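Local coordinates for protein yciO (Escherichia coli, PDB 1K7J) that is of unknown function but may bind double-stranded RNA, at residues S150-S155 and L177-T182; V31-S36 and P124-A129; P94-F99 and E197-V202. All blocks are in the same frame, centred on the assembly; numbering follows the deposited sequence.

The three contacts are close neighbours, their centres about 12 to 14 Å apart, and contacts 2 and 3 reach the same mixed sheet. Contact 2 meets contact 3 through a probable hydrogen bond, 2.7 Å from Asp35 OD2 to Asn96 N. Contact 1 meets contact 3 twice, by a probable bond from Val199 N to Pro181 O at 2.9 Å and by one between the hydroxyls of Thr182 and Thr98. Between contacts 1 and 2 the meeting is by packing: Leu177 lies on Pro33, and Thr182 on Ser36. A bound sulfate, probably from the crystallisation liquor, sits about 6 Å from the side chain of Pro181, so contact 1 may border an anion-accepting pocket.

Contact 1 of 3, residues S150-S155 and L177-T182; sequences SEFTES and LGQKPT
The carbonyl oxygen of Gln179 does double duty against Thr153 and Phe152. It takes the N-H of Thr153 at 2.9 Å from Gln179 O to Thr153 N, nearly straight at 166°, with the donor tilted out of the carbonyl plane. It also makes a C-H...O contact with Phe152, CA to Gln179 O being 3.3 Å, and lies at the edge of the Phe152 ring, in its plane. Neither segment is a regular strand, yet the two loops run roughly antiparallel, 158° apart, and a second backbone bond joins them further on, from Leu177 N to Ser155 O at 3.1 Å. Thr153 points toward the 177-182 loop. Its first torsion sets CG2 anti to its own carbonyl carbon, and that methyl rests on the Pro181 ring, CG2 to CB 3.5 Å. The same ring also reaches the backbone opposite, with Pro181 CD 3.4 Å from Glu151 O. A glycine in place of Thr153 would probably open a gap over Pro181 CB and leave that ring without its methyl partner. At the more exposed end the bent Gln179 chain brings OE1 over Ser155, where any bond from OG is weak. The firm bonds are thus main-chain to main-chain, while the side chains of Ser155 and Gln179, like the Thr153 methyl on its proline, contribute mainly by packing.

Contact 2 of 3, residues V31-S36 and P124-A129; sequences VYPTDS and PSNPIA
Asn126, at the N-cap position of helix 127-136, reaches back with its amide to the end of strand 30-34. Its ND2 donates to Pro33 O at 2.9 Å, arriving from above the carbonyl plane, 61° out of it, and not on a lone pair. The same amide lies against Thr34, with OD1 3.1 Å from Thr34 CA. Its CG stands between its own backbone N and carbonyl carbon, chi1 62°, which turns the amide toward the strand.

Beside this the packing is tight and apolar. Pro33 and Ile128 meet at about a right angle, CG of the proline 3.7 Å from CG2 of the isoleucine, and the CD1 methyl also touches that CG. Ala129 CB comes to the edge of the Tyr32 ring, CE2 being 4.2 Å off, while the Tyr32 hydroxyl bonds with Ser142. Met68 lies against Tyr32 and Pro124.

Toward solvent the contact turns polar. Ser125 is exposed, but its N-H goes to Asp35 OD1 at 2.9 Å, meeting the carboxylate from above its plane. The Ser125 hydroxyl lies alongside, OG 3.1 Å from Asp35 CB. Asp35 OD2 is taken up by Ser36 OG and by Asn96 N.

Three donors thus grip one carboxylate, one on OD1 and two on OD2, so that it ties its own turn to two other loops. The strand end is linked to the helix start by the bond from Asn126 ND2 to Pro33 O, while Pro33 on Ile128 and Tyr32 on Ala129 form the apolar part.

Contact 3 of 3, residues P94-F99 and E197-V202; sequences PGNYTF and EGVGDV
Tyr97 lays one face of its ring over the CA of Gly200 and sends its hydroxyl past it to the next residue. Gly200 CA is 3.9 Å from the ring centroid and 27° off the normal, a CH-pi contact. Beyond it, Tyr97 OH donates to Asp201 O at 2.6 Å, in the carbonyl plane and on a lone pair, with that oxygen at the edge of the ring. With CG anti to its own carbonyl carbon, chi1 -62°, the tyrosine side chain sets off to the side, and its far end then comes close to the loop.

Gly200 has to be bare here. A beta carbon would fall 2.4 Å from Tyr97 CE1 and within clashing distance of Asn96 O, so a side chain would not fit without the two segments moving apart. The N-H of Gly200 makes a weak bond with Asn96 O, 3.3 Å from Gly200 N.

Asn96 packs its CB on Gly200, 3.6 Å from the N of that glycine. The Asn96 and Val199 side chains cross at about a right angle, Val199 CG1 3.4 Å from Asn96 CG.

In the fold, Tyr97 also meets Phe205 edge-to-face. Strand 97-102 lies between 118-122 and 183-186 in the mixed sheet; the 197-202 loop, following outermost strand 193-196, packs against the start of strand 97-102 and is tied to Thr183, whose hydroxyl bonds with Gly198 N and Gly200 O.

Contact 1 of 3, residues S150-S155 and L177-T182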
ATOM      1  N   SER A 150       9.634 -12.664   6.871  1.00 20.52           N
ATOM      2  CA  SER A 150       8.555 -13.540   6.427  1.00 19.52           C
ATOM      3  C   SER A 150       8.175 -13.250   4.985  1.00 18.97           C
ATOM      4  O   SER A 150       8.280 -12.113   4.522  1.00 19.33           O
ATOM      5  CB  SER A 150       7.322 -13.361   7.315  1.00 19.79           C
ATOM      6  OG  SER A 150       6.255 -14.180   6.869  1.00 19.12           O
ATOM      7  N   GLU A 151       7.735 -14.283   4.276  1.00 18.52           N
ATOM      8  CA  GLU A 151       7.317 -14.130   2.889  1.00 18.41           C
ATOM      9  C   GLU A 151       5.814 -13.897   2.880  1.00 17.11           C
ATOM     10  O   GLU A 151       5.210 -13.726   1.824  1.00 16.93           O
ATOM     11  CB  GLU A 151       7.612 -15.400   2.091  1.00 20.48           C
ATOM     12  CG  GLU A 151       9.046 -15.886   2.144  1.00 22.93           C
ATOM     13  CD  GLU A 151       9.214 -17.217   1.436  1.00 24.56           C
ATOM     14  OE1 GLU A 151       8.472 -18.165   1.780  1.00 24.32           O
ATOM     15  OE2 GLU A 151      10.085 -17.319   0.542  1.00 24.56           O
ATOM     16  N   PHE A 152       5.216 -13.894   4.069  1.00 15.65           N
ATOM     17  CA  PHE A 152       3.773 -13.727   4.204  1.00 15.10           C
ATOM     18  C   PHE A 152       3.370 -12.419   4.857  1.00 14.54           C
ATOM     19  O   PHE A 152       4.139 -11.819   5.607  1.00 14.58           O
ATOM     20  CB  PHE A 152       3.196 -14.877   5.031  1.00 15.36           C
ATOM     21  CG  PHE A 152       3.517 -16.240   4.487  1.00 16.22           C
ATOM     22  CD1 PHE A 152       2.941 -16.686   3.302  1.00 16.55           C
ATOM     23  CD2 PHE A 152       4.394 -17.084   5.165  1.00 16.74           C
ATOM     24  CE1 PHE A 152       3.231 -17.955   2.797  1.00 17.12           C
ATOM     25  CE2 PHE A 152       4.692 -18.355   4.671  1.00 17.47           C
ATOM     26  CZ  PHE A 152       4.108 -18.792   3.484  1.00 17.59           C
ATOM     27  N   THR A 153       2.151 -11.978   4.566  1.00 14.40           N
ATOM     28  CA  THR A 153       1.633 -10.751   5.159  1.00 14.50           C
ATOM     29  C   THR A 153       0.764 -11.145   6.341  1.00 14.72           C
ATOM     30  O   THR A 153       0.252 -12.269   6.397  1.00 15.60           O
ATOM     31  CB  THR A 153       0.733  -9.960   4.184  1.00 15.39           C
ATOM     32  OG1 THR A 153      -0.448 -10.720   3.898  1.00 16.49           O
ATOM     33  CG2 THR A 153       1.469  -9.660   2.900  1.00 15.92           C
ATOM     34  N   GLU A 154       0.610 -10.232   7.293  1.00 14.21           N
ATOM     35  CA  GLU A 154      -0.245 -10.496   8.440  1.00 14.45           C
ATOM     36  C   GLU A 154      -1.665 -10.468   7.887  1.00 14.06           C
ATOM     37  O   GLU A 154      -1.993  -9.636   7.037  1.00 14.43           O
ATOM     38  CB  GLU A 154      -0.048  -9.428   9.520  1.00 16.17           C
ATOM     39  CG  GLU A 154       1.319  -9.515  10.189  1.00 18.50           C
ATOM     40  CD  GLU A 154       1.479  -8.567  11.367  1.00 19.48           C
ATOM     41  OE1 GLU A 154       0.864  -8.806  12.429  1.00 20.22           O
ATOM     42  OE2 GLU A 154       2.228  -7.579  11.226  1.00 20.84           O
ATOM     43  N   SER A 155      -2.505 -11.381   8.358  1.00 13.07           N
ATOM     44  CA  SER A 155      -3.863 -11.477   7.841  1.00 12.84           C
ATOM     45  C   SER A 155      -4.954 -11.536   8.901  1.00 12.84           C
ATOM     46  O   SER A 155      -6.134 -11.425   8.576  1.00 12.36           O
ATOM     47  CB  SER A 155      -3.974 -12.715   6.953  1.00 12.93           C
ATOM     48  OG  SER A 155      -3.703 -13.892   7.704  1.00 13.86           O
ATOM     49  N   LEU A 177      -7.903 -11.990   6.085  1.00  9.89           N
ATOM     50  CA  LEU A 177      -7.451 -11.999   4.705  1.00  9.69           C
ATOM     51  C   LEU A 177      -6.487 -13.121   4.364  1.00  9.98           C
ATOM     52  O   LEU A 177      -6.213 -14.001   5.178  1.00  9.84           O
ATOM     53  CB  LEU A 177      -6.785 -10.655   4.396  1.00  9.55           C
ATOM     54  CG  LEU A 177      -7.502  -9.425   4.962  1.00  9.80           C
ATOM     55  CD1 LEU A 177      -6.723  -8.161   4.626  1.00  9.42           C
ATOM     56  CD2 LEU A 177      -8.912  -9.355   4.400  1.00 10.29           C
ATOM     57  N   GLY A 178      -5.990 -13.083   3.133  1.00 10.31           N
ATOM     58  CA  GLY A 178      -5.021 -14.068   2.704  1.00 10.67           C
ATOM     59  C   GLY A 178      -3.666 -13.589   3.188  1.00 11.26           C
ATOM     60  O   GLY A 178      -3.511 -12.416   3.546  1.00 11.86           O
ATOM     61  N   GLN A 179      -2.684 -14.482   3.215  1.00 11.61           N
ATOM     62  CA  GLN A 179      -1.346 -14.107   3.662  1.00 12.77           C
ATOM     63  C   GLN A 179      -0.349 -13.990   2.516  1.00 11.62           C
ATOM     64  O   GLN A 179       0.842 -13.786   2.742  1.00 12.46           O
ATOM     65  CB  GLN A 179      -0.829 -15.107   4.700  1.00 15.42           C
ATOM     66  CG  GLN A 179      -1.212 -16.542   4.427  1.00 19.08           C
ATOM     67  CD  GLN A 179      -2.211 -17.077   5.444  1.00 21.07           C
ATOM     68  OE1 GLN A 179      -3.285 -16.500   5.651  1.00 21.80           O
ATOM     69  NE2 GLN A 179      -1.859 -18.183   6.085  1.00 22.47           N
ATOM     70  N   LYS A 180      -0.836 -14.124   1.287  1.00 10.63           N
ATOM     71  CA  LYS A 180       0.022 -14.005   0.115  1.00  9.97           C
ATOM     72  C   LYS A 180       0.077 -12.524  -0.256  1.00  9.04           C
ATOM     73  O   LYS A 180      -0.958 -11.884  -0.429  1.00  8.93           O
ATOM     74  CB  LYS A 180      -0.542 -14.821  -1.052  1.00 10.85           C
ATOM     75  CG  LYS A 180       0.356 -14.833  -2.285  1.00 12.05           C
ATOM     76  CD  LYS A 180      -0.243 -15.647  -3.424  1.00 13.44           C
ATOM     77  CE  LYS A 180      -0.326 -17.125  -3.083  1.00 14.50           C
ATOM     78  NZ  LYS A 180      -0.911 -17.912  -4.211  1.00 15.82           N
ATOM     79  N   PRO A 181       1.287 -11.959  -0.372  1.00  8.88           N
ATOM     80  CA  PRO A 181       1.434 -10.542  -0.721  1.00  8.65           C
ATOM     81  C   PRO A 181       1.212 -10.300  -2.209  1.00  8.00           C
ATOM     82  O   PRO A 181       0.979 -11.238  -2.973  1.00  8.48           O
ATOM     83  CB  PRO A 181       2.865 -10.241  -0.294  1.00  8.98           C
ATOM     84  CG  PRO A 181       3.566 -11.522  -0.641  1.00  9.34           C
ATOM     85  CD  PRO A 181       2.602 -12.577  -0.119  1.00  8.72           C
ATOM     86  N   THR A 182       1.267  -9.038  -2.618  1.00  7.98           N
ATOM     87  CA  THR A 182       1.091  -8.705  -4.026  1.00  7.90           C
ATOM     88  C   THR A 182       2.270  -9.219  -4.843  1.00  7.79           C
ATOM     89  O   THR A 182       3.358  -9.469  -4.315  1.00  7.80           O
ATOM     90  CB  THR A 182       1.055  -7.183  -4.271  1.00  8.11           C
ATOM     91  OG1 THR A 182       2.281  -6.606  -3.806  1.00  8.29           O
ATOM     92  CG2 THR A 182      -0.120  -6.535  -3.565  1.00  7.77           C
TER

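Contact 2 of 3, residues V31-S36 and P124-A129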
ATOM      1  N   VAL A  31      -3.300   0.750  10.203  1.00  9.19           N
ATOM      2  CA  VAL A  31      -3.196  -0.569   9.606  1.00  8.70           C
ATOM      3  C   VAL A  31      -4.557  -0.747   8.952  1.00  8.40           C
ATOM      4  O   VAL A  31      -5.593  -0.564   9.596  1.00  8.34           O
ATOM      5  CB  VAL A  31      -2.985  -1.676  10.661  1.00  8.96           C
ATOM      6  CG1 VAL A  31      -3.130  -3.051  10.009  1.00  9.04           C
ATOM      7  CG2 VAL A  31      -1.600  -1.539  11.282  1.00  9.57           C
ATOM      8  N   TYR A  32      -4.563  -1.072   7.667  1.00  8.10           N
ATOM      9  CA  TYR A  32      -5.823  -1.253   6.962  1.00  8.01           C
ATOM     10  C   TYR A  32      -5.772  -2.447   6.023  1.00  7.63           C
ATOM     11  O   TYR A  32      -4.708  -2.840   5.552  1.00  8.14           O
ATOM     12  CB  TYR A  32      -6.190   0.014   6.183  1.00  8.07           C
ATOM     13  CG  TYR A  32      -5.241   0.385   5.066  1.00  8.76           C
ATOM     14  CD1 TYR A  32      -4.007   0.981   5.333  1.00  9.22           C
ATOM     15  CD2 TYR A  32      -5.596   0.176   3.735  1.00  9.30           C
ATOM     16  CE1 TYR A  32      -3.149   1.364   4.292  1.00  9.66           C
ATOM     17  CE2 TYR A  32      -4.751   0.553   2.694  1.00  9.93           C
ATOM     18  CZ  TYR A  32      -3.533   1.149   2.977  1.00 10.40           C
ATOM     19  OH  TYR A  32      -2.715   1.553   1.941  1.00 10.68           O
ATOM     20  N   PRO A  33      -6.935  -3.036   5.730  1.00  7.65           N
ATOM     21  CA  PRO A  33      -6.998  -4.196   4.843  1.00  7.51           C
ATOM     22  C   PRO A  33      -6.923  -3.866   3.358  1.00  7.51           C
ATOM     23  O   PRO A  33      -7.412  -2.827   2.923  1.00  7.52           O
ATOM     24  CB  PRO A  33      -8.343  -4.813   5.202  1.00  7.75           C
ATOM     25  CG  PRO A  33      -9.188  -3.585   5.446  1.00  7.34           C
ATOM     26  CD  PRO A  33      -8.267  -2.716   6.280  1.00  7.92           C
ATOM     27  N   THR A  34      -6.292  -4.753   2.589  1.00  8.08           N
ATOM     28  CA  THR A  34      -6.226  -4.601   1.138  1.00  8.37           C
ATOM     29  C   THR A  34      -6.604  -5.972   0.588  1.00  8.15           C
ATOM     30  O   THR A  34      -6.832  -6.911   1.354  1.00  8.61           O
ATOM     31  CB  THR A  34      -4.808  -4.242   0.610  1.00  8.68           C
ATOM     32  OG1 THR A  34      -3.965  -5.401   0.653  1.00  8.76           O
ATOM     33  CG2 THR A  34      -4.192  -3.123   1.435  1.00  9.01           C
ATOM     34  N   ASP A  35      -6.676  -6.089  -0.730  1.00  8.40           N
ATOM     35  CA  ASP A  35      -7.016  -7.360  -1.358  1.00  8.64           C
ATOM     36  C   ASP A  35      -5.897  -8.383  -1.156  1.00  8.66           C
ATOM     37  O   ASP A  35      -6.125  -9.589  -1.259  1.00  8.80           O
ATOM     38  CB  ASP A  35      -7.240  -7.154  -2.852  1.00  8.95           C
ATOM     39  CG  ASP A  35      -6.088  -6.429  -3.505  1.00  9.40           C
ATOM     40  OD1 ASP A  35      -6.068  -5.182  -3.446  1.00  9.54           O
ATOM     41  OD2 ASP A  35      -5.193  -7.108  -4.052  1.00 10.48           O
ATOM     42  N   SER A  36      -4.689  -7.899  -0.876  1.00  9.33           N
ATOM     43  CA  SER A  36      -3.537  -8.773  -0.666  1.00  9.54           C
ATOM     44  C   SER A  36      -2.898  -8.557   0.704  1.00  9.81           C
ATOM     45  O   SER A  36      -1.765  -8.083   0.806  1.00  9.56           O
ATOM     46  CB  SER A  36      -2.492  -8.539  -1.763  1.00 10.21           C
ATOM     47  OG  SER A  36      -3.040  -8.785  -3.048  1.00 10.47           O
ATOM     48  N   PRO A 124      -5.448  -0.919  -4.874  1.00  7.64           N
ATOM     49  CA  PRO A 124      -6.167  -1.989  -4.174  1.00  7.61           C
ATOM     50  C   PRO A 124      -7.558  -2.203  -4.764  1.00  7.85           C
ATOM     51  O   PRO A 124      -8.154  -1.278  -5.306  1.00  8.92           O
ATOM     52  CB  PRO A 124      -6.210  -1.482  -2.739  1.00  7.79           C
ATOM     53  CG  PRO A 124      -6.386  -0.008  -2.929  1.00  7.45           C
ATOM     54  CD  PRO A 124      -5.430   0.319  -4.070  1.00  7.29           C
ATOM     55  N   SER A 125      -8.078  -3.421  -4.651  1.00  8.17           N
ATOM     56  CA  SER A 125      -9.392  -3.722  -5.210  1.00  8.33           C
ATOM     57  C   SER A 125     -10.518  -3.856  -4.185  1.00  8.33           C
ATOM     58  O   SER A 125     -11.691  -3.887  -4.559  1.00  9.47           O
ATOM     59  CB  SER A 125      -9.320  -5.015  -6.023  1.00  9.15           C
ATOM     60  OG  SER A 125      -9.066  -6.121  -5.168  1.00 11.07           O
ATOM     61  N   ASN A 126     -10.174  -3.932  -2.903  1.00  7.78           N
ATOM     62  CA  ASN A 126     -11.192  -4.105  -1.866  1.00  7.62           C
ATOM     63  C   ASN A 126     -11.907  -2.819  -1.469  1.00  7.79           C
ATOM     64  O   ASN A 126     -11.322  -1.732  -1.478  1.00  8.29           O
ATOM     65  CB  ASN A 126     -10.571  -4.750  -0.629  1.00  7.80           C
ATOM     66  CG  ASN A 126      -9.495  -3.893  -0.016  1.00  7.90           C
ATOM     67  OD1 ASN A 126      -8.506  -3.557  -0.670  1.00  8.26           O
ATOM     68  ND2 ASN A 126      -9.677  -3.528   1.250  1.00  7.79           N
ATOM     69  N   PRO A 127     -13.189  -2.933  -1.094  1.00  7.77           N
ATOM     70  CA  PRO A 127     -14.003  -1.784  -0.691  1.00  7.69           C
ATOM     71  C   PRO A 127     -13.439  -0.873   0.393  1.00  7.31           C
ATOM     72  O   PRO A 127     -13.505   0.350   0.263  1.00  7.78           O
ATOM     73  CB  PRO A 127     -15.321  -2.430  -0.275  1.00  7.77           C
ATOM     74  CG  PRO A 127     -15.420  -3.591  -1.218  1.00  8.02           C
ATOM     75  CD  PRO A 127     -14.014  -4.155  -1.148  1.00  7.81           C
ATOM     76  N   ILE A 128     -12.888  -1.442   1.461  1.00  7.37           N
ATOM     77  CA  ILE A 128     -12.366  -0.593   2.527  1.00  7.15           C
ATOM     78  C   ILE A 128     -11.207   0.284   2.061  1.00  6.95           C
ATOM     79  O   ILE A 128     -11.208   1.492   2.300  1.00  7.23           O
ATOM     80  CB  ILE A 128     -11.941  -1.430   3.761  1.00  7.14           C
ATOM     81  CG1 ILE A 128     -13.192  -1.974   4.461  1.00  7.38           C
ATOM     82  CG2 ILE A 128     -11.140  -0.573   4.737  1.00  7.56           C
ATOM     83  CD1 ILE A 128     -12.898  -2.908   5.633  1.00  6.82           C
ATOM     84  N   ALA A 129     -10.228  -0.308   1.382  1.00  7.43           N
ATOM     85  CA  ALA A 129      -9.085   0.465   0.908  1.00  7.42           C
ATOM     86  C   ALA A 129      -9.541   1.517  -0.099  1.00  7.13           C
ATOM     87  O   ALA A 129      -9.093   2.663  -0.053  1.00  7.59           O
ATOM     88  CB  ALA A 129      -8.044  -0.458   0.283  1.00  7.57           C
TER

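Contact 3 of 3, residues P94-F99 and E197-V202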
ATOM      1  N   PRO A  94      -7.640  -3.543 -11.022  1.00 11.52           N
ATOM      2  CA  PRO A  94      -6.947  -3.262  -9.762  1.00 10.91           C
ATOM      3  C   PRO A  94      -6.612  -4.532  -8.982  1.00 10.15           C
ATOM      4  O   PRO A  94      -7.013  -5.636  -9.358  1.00 10.86           O
ATOM      5  CB  PRO A  94      -7.958  -2.404  -9.017  1.00 10.88           C
ATOM      6  CG  PRO A  94      -9.248  -3.101  -9.370  1.00 11.26           C
ATOM      7  CD  PRO A  94      -9.097  -3.378 -10.861  1.00 11.57           C
ATOM      8  N   GLY A  95      -5.868  -4.345  -7.896  1.00  9.05           N
ATOM      9  CA  GLY A  95      -5.495  -5.436  -7.014  1.00  8.62           C
ATOM     10  C   GLY A  95      -4.390  -6.380  -7.443  1.00  7.92           C
ATOM     11  O   GLY A  95      -3.964  -6.386  -8.601  1.00  8.03           O
ATOM     12  N   ASN A  96      -3.907  -7.141  -6.463  1.00  7.80           N
ATOM     13  CA  ASN A  96      -2.891  -8.183  -6.632  1.00  7.91           C
ATOM     14  C   ASN A  96      -1.477  -7.823  -7.062  1.00  7.56           C
ATOM     15  O   ASN A  96      -0.599  -8.688  -7.036  1.00  7.75           O
ATOM     16  CB  ASN A  96      -3.417  -9.253  -7.596  1.00  8.97           C
ATOM     17  CG  ASN A  96      -4.780  -9.775  -7.199  1.00 10.41           C
ATOM     18  OD1 ASN A  96      -5.156  -9.734  -6.025  1.00 11.61           O
ATOM     19  ND2 ASN A  96      -5.526 -10.282  -8.172  1.00 12.70           N
ATOM     20  N   TYR A  97      -1.245  -6.571  -7.437  1.00  7.59           N
ATOM     21  CA  TYR A  97       0.073  -6.157  -7.914  1.00  7.45           C
ATOM     22  C   TYR A  97       0.609  -4.852  -7.349  1.00  7.28           C
ATOM     23  O   TYR A  97      -0.147  -3.953  -6.980  1.00  7.30           O
ATOM     24  CB  TYR A  97       0.051  -5.958  -9.430  1.00  8.05           C
ATOM     25  CG  TYR A  97      -0.268  -7.167 -10.264  1.00  7.51           C
ATOM     26  CD1 TYR A  97       0.714  -8.114 -10.556  1.00  7.94           C
ATOM     27  CD2 TYR A  97      -1.536  -7.333 -10.817  1.00  7.93           C
ATOM     28  CE1 TYR A  97       0.443  -9.194 -11.390  1.00  8.49           C
ATOM     29  CE2 TYR A  97      -1.821  -8.408 -11.649  1.00  8.38           C
ATOM     30  CZ  TYR A  97      -0.825  -9.331 -11.935  1.00  8.47           C
ATOM     31  OH  TYR A  97      -1.091 -10.370 -12.789  1.00  9.31           O
ATOM     32  N   THR A  98       1.933  -4.768  -7.316  1.00  7.18           N
ATOM     33  CA  THR A  98       2.646  -3.560  -6.927  1.00  7.26           C
ATOM     34  C   THR A  98       3.589  -3.370  -8.111  1.00  7.75           C
ATOM     35  O   THR A  98       4.330  -4.287  -8.477  1.00  8.24           O
ATOM     36  CB  THR A  98       3.479  -3.738  -5.654  1.00  7.14           C
ATOM     37  OG1 THR A  98       2.606  -3.967  -4.545  1.00  7.29           O
ATOM     38  CG2 THR A  98       4.306  -2.482  -5.386  1.00  8.11           C
ATOM     39  N   PHE A  99       3.547  -2.196  -8.725  1.00  7.71           N
ATOM     40  CA  PHE A  99       4.392  -1.928  -9.880  1.00  7.96           C
ATOM     41  C   PHE A  99       5.474  -0.925  -9.527  1.00  8.03           C
ATOM     42  O   PHE A  99       5.177   0.169  -9.055  1.00  7.90           O
ATOM     43  CB  PHE A  99       3.537  -1.384 -11.028  1.00  8.25           C
ATOM     44  CG  PHE A  99       2.435  -2.315 -11.458  1.00  8.41           C
ATOM     45  CD1 PHE A  99       2.730  -3.499 -12.126  1.00  8.87           C
ATOM     46  CD2 PHE A  99       1.100  -2.008 -11.190  1.00  8.87           C
ATOM     47  CE1 PHE A  99       1.714  -4.369 -12.523  1.00  9.34           C
ATOM     48  CE2 PHE A  99       0.075  -2.872 -11.584  1.00  8.67           C
ATOM     49  CZ  PHE A  99       0.388  -4.056 -12.253  1.00  9.10           C
ATOM     50  N   GLU A 197       6.831 -12.985  -6.424  1.00 12.15           N
ATOM     51  CA  GLU A 197       5.660 -13.665  -6.949  1.00 13.10           C
ATOM     52  C   GLU A 197       4.632 -13.760  -5.828  1.00 12.58           C
ATOM     53  O   GLU A 197       4.874 -14.397  -4.802  1.00 13.81           O
ATOM     54  CB  GLU A 197       6.003 -15.061  -7.476  1.00 15.62           C
ATOM     55  CG  GLU A 197       4.777 -15.817  -7.976  1.00 18.91           C
ATOM     56  CD  GLU A 197       5.110 -16.893  -8.992  1.00 20.62           C
ATOM     57  OE1 GLU A 197       6.178 -17.527  -8.864  1.00 21.07           O
ATOM     58  OE2 GLU A 197       4.290 -17.112  -9.913  1.00 20.98           O
ATOM     59  N   GLY A 198       3.494 -13.104  -6.031  1.00 11.28           N
ATOM     60  CA  GLY A 198       2.435 -13.110  -5.040  1.00 11.16           C
ATOM     61  C   GLY A 198       1.094 -13.490  -5.640  1.00 11.02           C
ATOM     62  O   GLY A 198       1.016 -14.372  -6.497  1.00 11.32           O
ATOM     63  N   VAL A 199       0.037 -12.813  -5.206  1.00 11.01           N
ATOM     64  CA  VAL A 199      -1.309 -13.104  -5.687  1.00 10.92           C
ATOM     65  C   VAL A 199      -1.470 -12.963  -7.199  1.00 11.09           C
ATOM     66  O   VAL A 199      -2.056 -13.831  -7.845  1.00 11.26           O
ATOM     67  CB  VAL A 199      -2.362 -12.196  -4.997  1.00 11.45           C
ATOM     68  CG1 VAL A 199      -3.770 -12.556  -5.489  1.00 12.00           C
ATOM     69  CG2 VAL A 199      -2.279 -12.358  -3.489  1.00 11.92           C
ATOM     70  N   GLY A 200      -0.950 -11.874  -7.758  1.00 10.20           N
ATOM     71  CA  GLY A 200      -1.075 -11.647  -9.187  1.00 10.62           C
ATOM     72  C   GLY A 200      -0.292 -12.588 -10.086  1.00 10.27           C
ATOM     73  O   GLY A 200       0.844 -12.949  -9.787  1.00 10.49           O
ATOM     74  N   ASP A 201      -0.907 -12.978 -11.198  1.00 10.47           N
ATOM     75  CA  ASP A 201      -0.279 -13.873 -12.169  1.00 11.38           C
ATOM     76  C   ASP A 201       0.938 -13.170 -12.780  1.00 11.50           C
ATOM     77  O   ASP A 201       0.845 -12.022 -13.210  1.00 10.86           O
ATOM     78  CB  ASP A 201      -1.300 -14.218 -13.261  1.00 12.48           C
ATOM     79  CG  ASP A 201      -0.797 -15.260 -14.250  1.00 13.64           C
ATOM     80  OD1 ASP A 201       0.335 -15.765 -14.105  1.00 13.79           O
ATOM     81  OD2 ASP A 201      -1.559 -15.575 -15.188  1.00 15.63           O
ATOM     82  N   VAL A 202       2.079 -13.851 -12.818  1.00 12.00           N
ATOM     83  CA  VAL A 202       3.283 -13.246 -13.384  1.00 12.48           C
ATOM     84  C   VAL A 202       3.356 -13.368 -14.906  1.00 13.21           C
ATOM     85  O   VAL A 202       4.048 -12.596 -15.569  1.00 13.07           O
ATOM     86  CB  VAL A 202       4.571 -13.879 -12.794  1.00 12.25           C
ATOM     87  CG1 VAL A 202       4.609 -13.675 -11.286  1.00 12.82           C
ATOM     88  CG2 VAL A 202       4.635 -15.364 -13.131  1.00 12.58           C
TER